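Local coordinates for protein D-psicose 3-epimerase (Agrobacterium tumefaciens, PDB 2HK0) that catalyses the C3 epimerisation of ketohexoses, interconverting D-fructose and D-psicose, with a metal ion playing a pivotal part in catalysis, at residues I121-G126 and N166-V171; A84-S89 and G126-Y131; L225-T230 and T258-M263. All coordinates share one frame; numbering follows the deposited sequence.

Contact 1: residues I121-G126 and N166-V171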
ATOM      1  N   ILE A 121       9.382 -16.941 -33.041  1.00 21.67           N
ATOM      2  CA  ILE A 121       8.870 -15.940 -32.113  1.00 20.85           C
ATOM      3  C   ILE A 121       7.394 -15.712 -32.472  1.00 21.49           C
ATOM      4  O   ILE A 121       7.061 -15.471 -33.638  1.00 21.46           O
ATOM      5  CB  ILE A 121       9.638 -14.605 -32.272  1.00 22.69           C
ATOM      6  CG1 ILE A 121      11.063 -14.758 -31.718  1.00 21.28           C
ATOM      7  CG2 ILE A 121       8.889 -13.471 -31.582  1.00 20.51           C
ATOM      8  CD1 ILE A 121      11.945 -13.575 -32.013  1.00 21.22           C
ATOM      9  N   HIS A 122       6.513 -15.772 -31.483  1.00 19.65           N
ATOM     10  CA  HIS A 122       5.087 -15.586 -31.740  1.00 20.04           C
ATOM     11  C   HIS A 122       4.449 -14.373 -31.058  1.00 20.55           C
ATOM     12  O   HIS A 122       3.266 -14.075 -31.268  1.00 18.71           O
ATOM     13  CB  HIS A 122       4.347 -16.870 -31.349  1.00 20.67           C
ATOM     14  CG  HIS A 122       4.658 -18.021 -32.251  1.00 21.81           C
ATOM     15  ND1 HIS A 122       3.909 -18.307 -33.371  1.00 21.83           N
ATOM     16  CD2 HIS A 122       5.701 -18.888 -32.263  1.00 20.97           C
ATOM     17  CE1 HIS A 122       4.481 -19.296 -34.038  1.00 23.03           C
ATOM     18  NE2 HIS A 122       5.570 -19.663 -33.386  1.00 21.81           N
ATOM     19  N   THR A 123       5.232 -13.675 -30.244  1.00 20.03           N
ATOM     20  CA  THR A 123       4.742 -12.491 -29.539  1.00 20.70           C
ATOM     21  C   THR A 123       5.653 -11.308 -29.842  1.00 20.22           C
ATOM     22  O   THR A 123       6.863 -11.361 -29.609  1.00 20.02           O
ATOM     23  CB  THR A 123       4.698 -12.727 -28.006  1.00 22.36           C
ATOM     24  OG1 THR A 123       3.740 -13.750 -27.713  1.00 22.79           O
ATOM     25  CG2 THR A 123       4.298 -11.461 -27.258  1.00 20.90           C
ATOM     26  N   ILE A 124       5.055 -10.253 -30.378  1.00 20.06           N
ATOM     27  CA  ILE A 124       5.747  -9.020 -30.737  1.00 21.64           C
ATOM     28  C   ILE A 124       5.050  -7.902 -29.976  1.00 22.83           C
ATOM     29  O   ILE A 124       3.816  -7.796 -30.021  1.00 23.02           O
ATOM     30  CB  ILE A 124       5.611  -8.752 -32.255  1.00 24.88           C
ATOM     31  CG1 ILE A 124       6.456  -9.760 -33.029  1.00 26.25           C
ATOM     32  CG2 ILE A 124       5.986  -7.324 -32.584  1.00 24.87           C
ATOM     33  CD1 ILE A 124       7.930  -9.720 -32.696  1.00 28.73           C
ATOM     34  N   GLY A 125       5.820  -7.069 -29.282  1.00 21.38           N
ATOM     35  CA  GLY A 125       5.208  -5.991 -28.521  1.00 20.91           C
ATOM     36  C   GLY A 125       5.918  -4.656 -28.619  1.00 19.77           C
ATOM     37  O   GLY A 125       7.036  -4.563 -29.130  1.00 20.88           O
ATOM     38  N   GLY A 126       5.276  -3.609 -28.115  1.00 19.58           N
ATOM     39  CA  GLY A 126       5.891  -2.296 -28.171  1.00 18.30           C
ATOM     40  C   GLY A 126       4.904  -1.261 -28.672  1.00 17.55           C
ATOM     41  O   GLY A 126       3.725  -1.558 -28.851  1.00 15.62           O
ATOM     42  N   ASN A 166       1.170 -12.656 -32.617  1.00 17.76           N
ATOM     43  CA  ASN A 166       0.256 -11.710 -31.976  1.00 18.66           C
ATOM     44  C   ASN A 166       0.994 -10.381 -31.847  1.00 18.77           C
ATOM     45  O   ASN A 166       2.157 -10.364 -31.452  1.00 19.68           O
ATOM     46  CB  ASN A 166      -0.150 -12.186 -30.572  1.00 19.97           C
ATOM     47  CG  ASN A 166      -1.167 -13.312 -30.617  1.00 23.44           C
ATOM     48  OD1 ASN A 166      -2.141 -13.238 -31.352  1.00 25.50           O
ATOM     49  ND2 ASN A 166      -0.944 -14.359 -29.832  1.00 24.43           N
ATOM     50  N   LEU A 167       0.319  -9.287 -32.198  1.00 17.52           N
ATOM     51  CA  LEU A 167       0.868  -7.938 -32.110  1.00 18.12           C
ATOM     52  C   LEU A 167       0.319  -7.337 -30.810  1.00 19.11           C
ATOM     53  O   LEU A 167      -0.899  -7.189 -30.649  1.00 18.63           O
ATOM     54  CB  LEU A 167       0.401  -7.112 -33.321  1.00 17.89           C
ATOM     55  CG  LEU A 167       0.802  -7.720 -34.679  1.00 21.00           C
ATOM     56  CD1 LEU A 167       0.171  -6.950 -35.828  1.00 19.51           C
ATOM     57  CD2 LEU A 167       2.330  -7.712 -34.791  1.00 19.75           C
ATOM     58  N   CYS A 168       1.206  -6.999 -29.879  1.00 18.49           N
ATOM     59  CA  CYS A 168       0.775  -6.446 -28.595  1.00 16.28           C
ATOM     60  C   CYS A 168       1.103  -4.963 -28.497  1.00 17.85           C
ATOM     61  O   CYS A 168       2.274  -4.579 -28.481  1.00 19.62           O
ATOM     62  CB  CYS A 168       1.435  -7.229 -27.462  1.00 18.06           C
ATOM     63  SG  CYS A 168       1.059  -9.003 -27.572  1.00 20.83           S
ATOM     64  N   ILE A 169       0.050  -4.149 -28.436  1.00 16.62           N
ATOM     65  CA  ILE A 169       0.131  -2.689 -28.385  1.00 17.73           C
ATOM     66  C   ILE A 169       0.414  -2.202 -26.977  1.00 17.84           C
ATOM     67  O   ILE A 169      -0.435  -2.318 -26.088  1.00 14.52           O
ATOM     68  CB  ILE A 169      -1.197  -2.068 -28.866  1.00 18.03           C
ATOM     69  CG1 ILE A 169      -1.624  -2.747 -30.176  1.00 15.55           C
ATOM     70  CG2 ILE A 169      -1.049  -0.549 -29.040  1.00 17.44           C
ATOM     71  CD1 ILE A 169      -0.609  -2.637 -31.307  1.00 17.91           C
ATOM     72  N   GLU A 170       1.598  -1.626 -26.782  1.00 16.39           N
ATOM     73  CA  GLU A 170       1.991  -1.175 -25.448  1.00 18.27           C
ATOM     74  C   GLU A 170       1.447   0.183 -25.057  1.00 16.64           C
ATOM     75  O   GLU A 170       1.541   1.146 -25.818  1.00 16.91           O
ATOM     76  CB  GLU A 170       3.523  -1.176 -25.317  1.00 19.02           C
ATOM     77  CG  GLU A 170       4.044  -0.869 -23.905  1.00 19.89           C
ATOM     78  CD  GLU A 170       5.564  -1.042 -23.781  1.00 24.44           C
ATOM     79  OE1 GLU A 170       6.265  -0.930 -24.812  1.00 24.16           O
ATOM     80  OE2 GLU A 170       6.060  -1.275 -22.654  1.00 22.14           O
ATOM     81  N   VAL A 171       0.868   0.242 -23.860  1.00 17.28           N
ATOM     82  CA  VAL A 171       0.308   1.476 -23.306  1.00 15.60           C
ATOM     83  C   VAL A 171       1.489   2.141 -22.600  1.00 17.66           C
ATOM     84  O   VAL A 171       2.143   1.512 -21.771  1.00 17.07           O
ATOM     85  CB  VAL A 171      -0.836   1.147 -22.304  1.00 17.12           C
ATOM     86  CG1 VAL A 171      -1.327   2.413 -21.602  1.00 14.32           C
ATOM     87  CG2 VAL A 171      -1.999   0.490 -23.062  1.00 15.46           C
TER
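The carboxylate of Glu170 reaches back to Gly126, its OE1 lying 3.6 Å from Gly126 CA. The other oxygen, OE2, is near a carboxylate oxygen of Asp203. Glu170 gets there with CG anti to its backbone N (chi1 -173°) and an extended chain. At the far end of the contact, the His122 ring turns away from strand 166-170. It bonds through ND1 to Gly164 O and through NE2 to Asp120. The side chain of Asn166 touches Asn197 and Lys199.

Between these groups the two strands run parallel. Asn166 N donates to His122 O at 2.9 Å. Ile124 is gripped on both its polar atoms: its N donates to Asn166 O, and its O accepts from Cys168 N at 2.7 Å. The bond from Gly126 N to Cys168 O is weak. Glu170 N donates to Gly126 O at 3.0 Å.

On the face with Glu170, Thr123 CG2 lies 4.1 Å from Cys168 SG, and both side chains touch His227 inside the barrel. On the reverse face Ile124 CB meets Leu167 CD2 at 4.3 Å. The ladder thus fixes the backbone that carries Glu170. Its carboxylate, close to that of Asp203, is consistent with an acidic metal site of the kind seen in xylose isomerase-like barrels.

Contact 2: residues A84-S89 and G126-Y131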
ATOM      1  N   ALA A  84       9.863 -10.777 -28.707  1.00 17.52           N
ATOM      2  CA  ALA A  84      10.542  -9.609 -29.251  1.00 19.30           C
ATOM      3  C   ALA A  84       9.812  -8.288 -29.165  1.00 20.39           C
ATOM      4  O   ALA A  84       8.571  -8.233 -29.195  1.00 19.46           O
ATOM      5  CB  ALA A  84      10.933  -9.853 -30.687  1.00 21.09           C
ATOM      6  N   GLY A  85      10.614  -7.228 -29.062  1.00 19.86           N
ATOM      7  CA  GLY A  85      10.100  -5.877 -29.013  1.00 23.94           C
ATOM      8  C   GLY A  85      10.394  -5.221 -30.357  1.00 28.20           C
ATOM      9  O   GLY A  85      11.356  -5.591 -31.046  1.00 27.05           O
ATOM     10  N   ILE A  86       9.555  -4.267 -30.747  1.00 28.55           N
ATOM     11  CA  ILE A  86       9.733  -3.542 -32.006  1.00 30.43           C
ATOM     12  C   ILE A  86       9.538  -2.057 -31.742  1.00 30.47           C
ATOM     13  O   ILE A  86       8.528  -1.647 -31.161  1.00 28.07           O
ATOM     14  CB  ILE A  86       8.709  -3.975 -33.082  1.00 32.20           C
ATOM     15  CG1 ILE A  86       9.049  -5.376 -33.601  1.00 33.84           C
ATOM     16  CG2 ILE A  86       8.710  -2.972 -34.253  1.00 34.55           C
ATOM     17  CD1 ILE A  86       8.165  -5.834 -34.753  1.00 35.41           C
ATOM     18  N   GLY A  87      10.511  -1.255 -32.165  1.00 30.23           N
ATOM     19  CA  GLY A  87      10.424   0.181 -31.970  1.00 29.92           C
ATOM     20  C   GLY A  87      10.481   0.897 -33.304  1.00 29.24           C
ATOM     21  O   GLY A  87      11.559   1.101 -33.849  1.00 28.69           O
ATOM     22  N   PRO A  88       9.330   1.282 -33.866  1.00 28.45           N
ATOM     23  CA  PRO A  88       9.292   1.978 -35.156  1.00 28.58           C
ATOM     24  C   PRO A  88      10.035   3.309 -35.044  1.00 29.11           C
ATOM     25  O   PRO A  88      10.169   3.854 -33.950  1.00 27.41           O
ATOM     26  CB  PRO A  88       7.795   2.175 -35.399  1.00 28.14           C
ATOM     27  CG  PRO A  88       7.154   1.079 -34.587  1.00 27.50           C
ATOM     28  CD  PRO A  88       7.976   1.107 -33.326  1.00 27.10           C
ATOM     29  N   SER A  89      10.501   3.834 -36.175  1.00 29.00           N
ATOM     30  CA  SER A  89      11.235   5.097 -36.189  1.00 29.11           C
ATOM     31  C   SER A  89      10.411   6.209 -36.811  1.00 30.19           C
ATOM     32  O   SER A  89       9.331   5.965 -37.344  1.00 30.29           O
ATOM     33  CB  SER A  89      12.545   4.938 -36.971  1.00 29.30           C
ATOM     34  OG  SER A  89      12.301   4.897 -38.365  1.00 30.87           O
ATOM     35  N   GLY A 126       5.276  -3.609 -28.115  1.00 19.58           N
ATOM     36  CA  GLY A 126       5.891  -2.296 -28.171  1.00 18.30           C
ATOM     37  C   GLY A 126       4.904  -1.261 -28.672  1.00 17.55           C
ATOM     38  O   GLY A 126       3.725  -1.558 -28.851  1.00 15.62           O
ATOM     39  N   ALA A 127       5.381  -0.047 -28.907  1.00 16.30           N
ATOM     40  CA  ALA A 127       4.513   1.029 -29.381  1.00 16.27           C
ATOM     41  C   ALA A 127       4.326   0.885 -30.893  1.00 16.48           C
ATOM     42  O   ALA A 127       4.664   1.794 -31.656  1.00 15.32           O
ATOM     43  CB  ALA A 127       5.146   2.371 -29.032  1.00 16.78           C
ATOM     44  N   LEU A 128       3.775  -0.260 -31.308  1.00 17.26           N
ATOM     45  CA  LEU A 128       3.584  -0.586 -32.720  1.00 18.08           C
ATOM     46  C   LEU A 128       2.740   0.417 -33.479  1.00 19.83           C
ATOM     47  O   LEU A 128       2.874   0.559 -34.700  1.00 19.57           O
ATOM     48  CB  LEU A 128       2.960  -1.978 -32.870  1.00 18.77           C
ATOM     49  CG  LEU A 128       3.502  -3.123 -32.006  1.00 20.35           C
ATOM     50  CD1 LEU A 128       3.083  -4.475 -32.610  1.00 20.09           C
ATOM     51  CD2 LEU A 128       5.015  -3.036 -31.919  1.00 18.55           C
ATOM     52  N   HIS A 129       1.879   1.110 -32.750  1.00 18.67           N
ATOM     53  CA  HIS A 129       0.976   2.105 -33.310  1.00 21.09           C
ATOM     54  C   HIS A 129       1.629   3.466 -33.474  1.00 23.81           C
ATOM     55  O   HIS A 129       1.005   4.403 -33.969  1.00 23.70           O
ATOM     56  CB  HIS A 129      -0.189   2.295 -32.354  1.00 20.99           C
ATOM     57  CG  HIS A 129       0.236   2.805 -31.010  1.00 21.94           C
ATOM     58  ND1 HIS A 129       1.066   2.086 -30.173  1.00 21.12           N
ATOM     59  CD2 HIS A 129      -0.017   3.976 -30.374  1.00 21.53           C
ATOM     60  CE1 HIS A 129       1.305   2.794 -29.082  1.00 20.49           C
ATOM     61  NE2 HIS A 129       0.660   3.943 -29.180  1.00 20.03           N
ATOM     62  N   SER A 130       2.877   3.584 -33.047  1.00 26.19           N
ATOM     63  CA  SER A 130       3.529   4.878 -33.059  1.00 25.95           C
ATOM     64  C   SER A 130       5.009   4.721 -33.377  1.00 27.37           C
ATOM     65  O   SER A 130       5.396   3.899 -34.202  1.00 26.68           O
ATOM     66  CB  SER A 130       3.328   5.493 -31.666  1.00 25.53           C
ATOM     67  OG  SER A 130       3.893   6.777 -31.526  1.00 24.96           O
ATOM     68  N   TYR A 131       5.831   5.531 -32.726  1.00 29.00           N
ATOM     69  CA  TYR A 131       7.265   5.459 -32.907  1.00 31.61           C
ATOM     70  C   TYR A 131       7.937   6.170 -31.747  1.00 35.70           C
ATOM     71  O   TYR A 131       7.273   6.730 -30.868  1.00 33.17           O
ATOM     72  CB  TYR A 131       7.690   6.123 -34.213  1.00 31.94           C
ATOM     73  CG  TYR A 131       7.508   7.624 -34.224  1.00 32.54           C
ATOM     74  CD1 TYR A 131       6.265   8.192 -34.481  1.00 33.20           C
ATOM     75  CD2 TYR A 131       8.590   8.477 -33.983  1.00 33.09           C
ATOM     76  CE1 TYR A 131       6.099   9.582 -34.506  1.00 35.19           C
ATOM     77  CE2 TYR A 131       8.435   9.864 -34.002  1.00 34.90           C
ATOM     78  CZ  TYR A 131       7.191  10.410 -34.267  1.00 36.45           C
ATOM     79  OH  TYR A 131       7.044  11.778 -34.308  1.00 39.56           O
TER
HETATM   80  O   HOH W   1       8.232   0.169 -28.853  1.00 29.21           O
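Pro88 and Tyr131 bury the most surface here, and Ile86 adds to them by its contact with Leu128. The Pro88 ring lies against backbone oxygens of the 126-131 loop. Its CB is 3.2 Å from Ser130 O, and its CD is 3.8 Å from Ala127 O. Both are contacts of ring carbons with carbonyls. Tyr131 closes the outer end of the contact. Its CB sits 3.4 Å from Pro88 O and 3.5 Å from Ser89 O. The Ser89 carbonyl oxygen approaches the Tyr131 ring obliquely, 4.0 Å from Tyr131 CG. With CG between the backbone N and the carbonyl carbon (chi1 68°), the ring leads away toward Lys90 and Asn93.

Nearer the strands, Leu128 brings its CD2 branch to Ile86, 4.0 Å from Ile86 CB. Ile86 also packs on Phe108, Phe109 and Thr112 of helix 99-118, and Pro88 also touches Phe109. The two backbones are too far apart here for direct bonding, and a water joins them. It donates to Ile86 O at 3.0 Å and accepts from Ala127 N at 2.9 Å.

The 126-131 loop has its own shape. Ala127 is the centre of an inverse gamma turn. A type I beta turn then runs from Ala127 to Ser130, held by Ser130 N to Ala127 O. Gly126 enters with a positive phi of 133°, a backbone conformation that favours glycine.

These are the loops that leave adjacent strands 81-85 and 123-126 at the C-terminal end of a TIM barrel, the end where enzymes of this fold form their active sites.

Contact 3: residues L225-T230 and T258-M263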
ATOM      1  N   LEU A 225      -5.347  -8.773 -22.776  1.00 17.32           N
ATOM      2  CA  LEU A 225      -3.971  -8.605 -22.304  1.00 17.45           C
ATOM      3  C   LEU A 225      -3.151  -9.695 -22.974  1.00 17.14           C
ATOM      4  O   LEU A 225      -3.345 -10.879 -22.681  1.00 16.32           O
ATOM      5  CB  LEU A 225      -3.879  -8.776 -20.780  1.00 17.27           C
ATOM      6  CG  LEU A 225      -2.899  -7.913 -19.953  1.00 19.90           C
ATOM      7  CD1 LEU A 225      -2.281  -8.762 -18.865  1.00 18.67           C
ATOM      8  CD2 LEU A 225      -1.859  -7.270 -20.774  1.00 15.64           C
ATOM      9  N   GLY A 226      -2.234  -9.303 -23.853  1.00 16.67           N
ATOM     10  CA  GLY A 226      -1.422 -10.290 -24.545  1.00 18.13           C
ATOM     11  C   GLY A 226       0.042 -10.359 -24.148  1.00 18.75           C
ATOM     12  O   GLY A 226       0.713 -11.343 -24.451  1.00 19.38           O
ATOM     13  N   HIS A 227       0.538  -9.328 -23.464  1.00 19.22           N
ATOM     14  CA  HIS A 227       1.940  -9.273 -23.043  1.00 18.32           C
ATOM     15  C   HIS A 227       2.028  -8.334 -21.826  1.00 17.54           C
ATOM     16  O   HIS A 227       1.198  -7.434 -21.669  1.00 19.53           O
ATOM     17  CB  HIS A 227       2.794  -8.754 -24.208  1.00 18.32           C
ATOM     18  CG  HIS A 227       4.227  -9.182 -24.153  1.00 18.58           C
ATOM     19  ND1 HIS A 227       4.611 -10.465 -23.821  1.00 18.20           N
ATOM     20  CD2 HIS A 227       5.370  -8.504 -24.425  1.00 19.56           C
ATOM     21  CE1 HIS A 227       5.927 -10.561 -23.888  1.00 18.28           C
ATOM     22  NE2 HIS A 227       6.413  -9.384 -24.253  1.00 21.82           N
ATOM     23  N   PHE A 228       3.025  -8.538 -20.972  1.00 17.05           N
ATOM     24  CA  PHE A 228       3.156  -7.757 -19.740  1.00 17.00           C
ATOM     25  C   PHE A 228       4.622  -7.504 -19.383  1.00 18.18           C
ATOM     26  O   PHE A 228       5.449  -8.421 -19.411  1.00 15.99           O
ATOM     27  CB  PHE A 228       2.480  -8.544 -18.602  1.00 16.98           C
ATOM     28  CG  PHE A 228       2.189  -7.738 -17.352  1.00 16.11           C
ATOM     29  CD1 PHE A 228       1.265  -6.704 -17.368  1.00 15.59           C
ATOM     30  CD2 PHE A 228       2.778  -8.087 -16.134  1.00 19.15           C
ATOM     31  CE1 PHE A 228       0.917  -6.025 -16.190  1.00 17.20           C
ATOM     32  CE2 PHE A 228       2.444  -7.419 -14.944  1.00 15.47           C
ATOM     33  CZ  PHE A 228       1.513  -6.389 -14.970  1.00 17.60           C
ATOM     34  N   HIS A 229       4.933  -6.260 -19.034  1.00 16.71           N
ATOM     35  CA  HIS A 229       6.290  -5.883 -18.652  1.00 15.45           C
ATOM     36  C   HIS A 229       6.321  -5.474 -17.181  1.00 15.97           C
ATOM     37  O   HIS A 229       5.381  -4.834 -16.687  1.00 15.65           O
ATOM     38  CB  HIS A 229       6.779  -4.701 -19.507  1.00 15.72           C
ATOM     39  CG  HIS A 229       7.373  -5.108 -20.818  1.00 17.67           C
ATOM     40  ND1 HIS A 229       7.996  -4.214 -21.661  1.00 18.45           N
ATOM     41  CD2 HIS A 229       7.504  -6.324 -21.396  1.00 17.22           C
ATOM     42  CE1 HIS A 229       8.492  -4.862 -22.698  1.00 19.40           C
ATOM     43  NE2 HIS A 229       8.208  -6.146 -22.561  1.00 21.69           N
ATOM     44  N   THR A 230       7.411  -5.808 -16.492  1.00 14.45           N
ATOM     45  CA  THR A 230       7.539  -5.472 -15.080  1.00 16.01           C
ATOM     46  C   THR A 230       8.833  -4.744 -14.721  1.00 15.99           C
ATOM     47  O   THR A 230       9.864  -4.897 -15.384  1.00 16.23           O
ATOM     48  CB  THR A 230       7.477  -6.715 -14.213  1.00 13.05           C
ATOM     49  OG1 THR A 230       8.449  -7.652 -14.690  1.00 14.69           O
ATOM     50  CG2 THR A 230       6.078  -7.337 -14.268  1.00 15.62           C
ATOM     51  N   THR A 258      -2.144 -16.232 -18.842  1.00 20.65           N
ATOM     52  CA  THR A 258      -1.207 -17.345 -19.002  1.00 24.23           C
ATOM     53  C   THR A 258      -0.118 -16.936 -20.011  1.00 23.94           C
ATOM     54  O   THR A 258       0.599 -17.788 -20.546  1.00 21.80           O
ATOM     55  CB  THR A 258      -1.905 -18.638 -19.529  1.00 27.36           C
ATOM     56  OG1 THR A 258      -2.538 -18.369 -20.788  1.00 27.57           O
ATOM     57  CG2 THR A 258      -2.955 -19.134 -18.532  1.00 27.33           C
ATOM     58  N   GLY A 259      -0.015 -15.628 -20.258  1.00 22.02           N
ATOM     59  CA  GLY A 259       0.983 -15.107 -21.182  1.00 19.45           C
ATOM     60  C   GLY A 259       2.328 -14.908 -20.498  1.00 19.98           C
ATOM     61  O   GLY A 259       2.582 -15.466 -19.421  1.00 18.91           O
ATOM     62  N   ALA A 260       3.180 -14.089 -21.109  1.00 17.79           N
ATOM     63  CA  ALA A 260       4.512 -13.822 -20.586  1.00 16.94           C
ATOM     64  C   ALA A 260       4.598 -12.603 -19.683  1.00 15.84           C
ATOM     65  O   ALA A 260       3.861 -11.635 -19.839  1.00 14.52           O
ATOM     66  CB  ALA A 260       5.495 -13.660 -21.742  1.00 15.38           C
ATOM     67  N   VAL A 261       5.517 -12.670 -18.728  1.00 16.34           N
ATOM     68  CA  VAL A 261       5.775 -11.572 -17.808  1.00 15.79           C
ATOM     69  C   VAL A 261       7.281 -11.328 -17.966  1.00 16.44           C
ATOM     70  O   VAL A 261       8.092 -12.132 -17.501  1.00 17.44           O
ATOM     71  CB  VAL A 261       5.457 -11.967 -16.350  1.00 16.11           C
ATOM     72  CG1 VAL A 261       5.853 -10.836 -15.409  1.00 13.68           C
ATOM     73  CG2 VAL A 261       3.972 -12.268 -16.209  1.00 17.61           C
ATOM     74  N   ILE A 262       7.641 -10.240 -18.642  1.00 15.46           N
ATOM     75  CA  ILE A 262       9.039  -9.913 -18.895  1.00 14.97           C
ATOM     76  C   ILE A 262       9.504  -8.772 -18.014  1.00 16.33           C
ATOM     77  O   ILE A 262       8.924  -7.670 -18.056  1.00 15.57           O
ATOM     78  CB  ILE A 262       9.260  -9.436 -20.354  1.00 17.78           C
ATOM     79  CG1 ILE A 262       8.517 -10.350 -21.339  1.00 15.78           C
ATOM     80  CG2 ILE A 262      10.782  -9.369 -20.656  1.00 17.32           C
ATOM     81  CD1 ILE A 262       8.976 -11.799 -21.315  1.00 15.38           C
HETATM   82  N   MSE A 263      10.535  -9.003 -17.211  1.00 14.77           N
HETATM   83  CA  MSE A 263      11.047  -7.893 -16.402  1.00 16.29           C
HETATM   84  C   MSE A 263      11.944  -7.084 -17.351  1.00 16.28           C
HETATM   85  O   MSE A 263      12.739  -7.644 -18.103  1.00 16.31           O
HETATM   86  CB  MSE A 263      11.831  -8.385 -15.182  1.00 13.82           C
HETATM   87  CG  MSE A 263      12.994  -9.309 -15.471  1.00 16.38           C
HETATM   88 SE   MSE A 263      13.774  -9.864 -13.754  1.00 26.19          SE
HETATM   89  CE  MSE A 263      12.336 -10.959 -13.054  1.00 18.19           C
TER
HETATM   90  O   HOH W   2       2.832 -12.684 -23.625  1.00 19.98           O
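Thr230 and Met263, a selenomethionine, meet at the tight end of this parallel strand pair. Thr230 OG1 lies 3.1 Å from Met263 CA, because chi1 (53°) sets OG1 between the backbone N and the carbonyl carbon. The same rotation brings the methyl, Thr230 CG2, to within 3.7 Å of Val261 CG1, the two side chains crossing at about a right angle. The backbone is well bonded here. Ile262 N donates to Phe228 O at 3.0 Å, nearly straight (172°). Thr230 N donates to Ile262 O at 2.9 Å.

Toward the start of the strands the pairing slackens. The bond from Phe228 N to Ala260 O is long and weak. Further back a water takes over, among the partly exposed Gly226, Gly259 and Ala260. It donates to Gly226 O at 2.6 Å and accepts from Ala260 N. It also lies in the plane of the His227 ring, at the edge, 2.9 Å from ND1. Ala260 CB is at the same ring's edge, near its plane. Ile262 CG1 approaches the ring more obliquely, 3.6 Å from His227 CE1.

His229 lies alongside Ile262 and points the same way. Both histidines turn into the barrel, where Glu54 takes His227 NE2 on OE1 and His229 NE2 on OE2. Glu54 thus helps to hold both rings in their rotation, and Glu264 adds a weak bond to His229 ND1.

Phe228 faces outward, with Val261 CG1 at its ring edge. Beyond it lie Ile248 and Leu252 of helix 245-254 and Met207 of helix 204-210. Strand 198-203 flanks strand 225-230 on its other side, through Met201 and Leu202. Helix 245-254 makes the beta-alpha-beta crossover between the two strands of the contact.

In the fold
Strand 81-85 and the start of its loop open contact 2. Helix 99-118 follows, then strand 123-126 opens contact 1, and the next loop closes contact 2. Helix 142-162 leads to strand 166-170, which closes contact 1. Contacts 1 and 2 therefore cross along the chain, and they share Gly126. Gly125 also bonds to Ala84 and Ile86, joining the two within one sheet. Contact 3 comes later, in series, around helix 245-254. It meets contact 1 in the barrel interior, where Glu170 touches His229. Contacts 2 and 3 do not touch, their nearest atoms being about 6 Å apart. Together the three tie five of the eight barrel strands.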